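Local atomic coordinates of ABC transporter substrate binding protein (Ribose) (Agrobacterium vitis S4, PDB entry 4WT7), a protein that probably binds sugars or related polyols for uptake by an ABC transporter, and holds d-allitol between its two lobes in this crystal. Residues G113-T118 against A287-G292. Residues are numbered along the deposited sequence; the frame is centred on the assembly and turned at random.
Sequences GIPVLT and ALLLSG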
loop_
_atom_site.group_PDB
_atom_site.type_symbol
_atom_site.label_atom_id
_atom_site.label_comp_id
_atom_site.label_asym_id
_atom_site.label_seq_id
_atom_site.Cartn_x
_atom_site.Cartn_y
_atom_site.Cartn_z
ATOM N N GLY A 113 -27.763 6.111 2.860
ATOM C CA GLY A 113 -28.364 4.818 2.601
ATOM C C GLY A 113 -27.485 3.921 1.751
ATOM O O GLY A 113 -27.924 2.870 1.329
ATOM N N ILE A 114 -26.244 4.330 1.509
ATOM C CA ILE A 114 -25.375 3.614 0.574
ATOM C C ILE A 114 -24.329 2.811 1.316
ATOM O O ILE A 114 -23.490 3.373 2.019
ATOM C CB ILE A 114 -24.640 4.608 -0.381
ATOM C CG1 ILE A 114 -25.651 5.500 -1.102
ATOM C CG2 ILE A 114 -23.799 3.882 -1.432
ATOM C CD1 ILE A 114 -25.006 6.738 -1.684
ATOM N N PRO A 115 -24.360 1.482 1.136
ATOM C CA PRO A 115 -23.332 0.584 1.636
ATOM C C PRO A 115 -21.932 1.012 1.127
ATOM O O PRO A 115 -21.738 1.241 -0.086
ATOM C CB PRO A 115 -23.709 -0.760 1.014
ATOM C CG PRO A 115 -25.116 -0.663 0.720
ATOM C CD PRO A 115 -25.381 0.759 0.365
ATOM N N VAL A 116 -20.980 1.091 2.057
ATOM C CA VAL A 116 -19.610 1.446 1.744
ATOM C C VAL A 116 -18.700 0.299 2.100
ATOM O O VAL A 116 -18.791 -0.243 3.197
ATOM C CB VAL A 116 -19.196 2.688 2.562
ATOM C CG1 VAL A 116 -17.677 2.905 2.499
ATOM C CG2 VAL A 116 -19.964 3.878 2.066
ATOM N N LEU A 117 -17.866 -0.114 1.146
ATOM C CA LEU A 117 -16.738 -0.991 1.422
ATOM C C LEU A 117 -15.438 -0.294 1.052
ATOM O O LEU A 117 -15.431 0.670 0.296
ATOM C CB LEU A 117 -16.838 -2.313 0.637
ATOM C CG LEU A 117 -17.896 -3.288 1.160
ATOM C CD1 LEU A 117 -19.322 -2.774 0.804
ATOM C CD2 LEU A 117 -17.654 -4.705 0.634
ATOM N N THR A 118 -14.327 -0.769 1.588
ATOM C CA THR A 118 -13.052 -0.161 1.245
ATOM C C THR A 118 -11.955 -1.175 0.907
ATOM O O THR A 118 -12.062 -2.362 1.182
ATOM C CB THR A 118 -12.554 0.732 2.383
ATOM O OG1 THR A 118 -12.537 -0.029 3.590
ATOM C CG2 THR A 118 -13.450 1.952 2.586
ATOM N N ALA A 287 -21.110 -8.081 -3.638
ATOM C CA ALA A 287 -22.149 -9.018 -4.049
ATOM C C ALA A 287 -22.702 -9.792 -2.844
ATOM O O ALA A 287 -23.902 -9.778 -2.600
ATOM C CB ALA A 287 -21.603 -9.979 -5.092
ATOM N N LEU A 288 -21.828 -10.436 -2.079
ATOM C CA LEU A 288 -22.256 -11.069 -0.824
ATOM C C LEU A 288 -23.128 -10.141 0.055
ATOM O O LEU A 288 -24.195 -10.544 0.530
ATOM C CB LEU A 288 -21.054 -11.534 -0.003
ATOM C CG LEU A 288 -20.271 -12.735 -0.527
ATOM C CD1 LEU A 288 -18.974 -12.906 0.287
ATOM C CD2 LEU A 288 -21.163 -13.985 -0.436
ATOM N N LEU A 289 -22.679 -8.914 0.290
ATOM C CA LEU A 289 -23.496 -7.976 1.063
ATOM C C LEU A 289 -24.878 -7.755 0.445
ATOM O O LEU A 289 -25.897 -7.840 1.130
ATOM C CB LEU A 289 -22.800 -6.641 1.233
ATOM C CG LEU A 289 -23.671 -5.627 1.979
ATOM C CD1 LEU A 289 -23.754 -5.980 3.442
ATOM C CD2 LEU A 289 -23.152 -4.244 1.814
ATOM N N LEU A 290 -24.935 -7.459 -0.844
ATOM C CA LEU A 290 -26.229 -7.158 -1.448
ATOM C C LEU A 290 -27.139 -8.397 -1.489
ATOM O O LEU A 290 -28.352 -8.266 -1.490
ATOM C CB LEU A 290 -26.076 -6.541 -2.840
ATOM C CG LEU A 290 -25.259 -5.245 -2.886
ATOM C CD1 LEU A 290 -25.208 -4.683 -4.307
ATOM C CD2 LEU A 290 -25.792 -4.221 -1.919
ATOM N N SER A 291 -26.557 -9.591 -1.517
ATOM C CA SER A 291 -27.371 -10.802 -1.467
ATOM C C SER A 291 -27.927 -11.082 -0.061
ATOM O O SER A 291 -28.664 -12.046 0.111
ATOM C CB SER A 291 -26.586 -12.016 -1.934
ATOM O OG SER A 291 -25.805 -12.515 -0.872
ATOM N N GLY A 292 -27.548 -10.271 0.933
ATOM C CA GLY A 292 -28.105 -10.385 2.289
ATOM C C GLY A 292 -27.122 -10.782 3.394
ATOM O O GLY A 292 -27.428 -10.706 4.596
#
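Leu-289 reaches Pro-115 with one methyl, and its atoms can be followed outward from the helix. CB starts toward the strand segment but is still 6.0 Å from Pro-115 CB. CG, anti to the backbone N (chi1 177°), continues outward and remains 5.0 Å from that same ring carbon. The branches then part company: CD1 lies 5.8 Å from Pro-115 CB, whereas CD2 closes to 3.6 Å and makes the contact. CD2 also has Leu-117 CD1 at 4.2 Å, so this one methyl meets two residues, Pro-115 just before the strand and Leu-117 within it, whose CB atoms both point toward the helix.

The fold explains the pairing. In this type I periplasmic binding protein, strand 116-119 belongs to the parallel sheet of one lobe, and helix 275-290, far later in sequence, packs against it. Leu-117 also touches Asn-285 and Val-286 one turn earlier in that helix, while Val-116 faces the other way onto helix 99-111. Beyond the strand comes Asp-120, which lines the d-allitol pocket.

Leu-290 adds a looser touch, its CD2 lying 4.5 Å from Pro-115 CG. No hydrogen bond joins the segments; the contact is wholly apolar. Past Leu-290 the helix closes in a Schellman motif, with Gly-292 at positive phi (115°) and its N bonded back to Leu-289 O. The Ser-291 hydroxyl OG donates back to Leu-288 O over 2.9 Å, tilted 26° from the carbonyl plane.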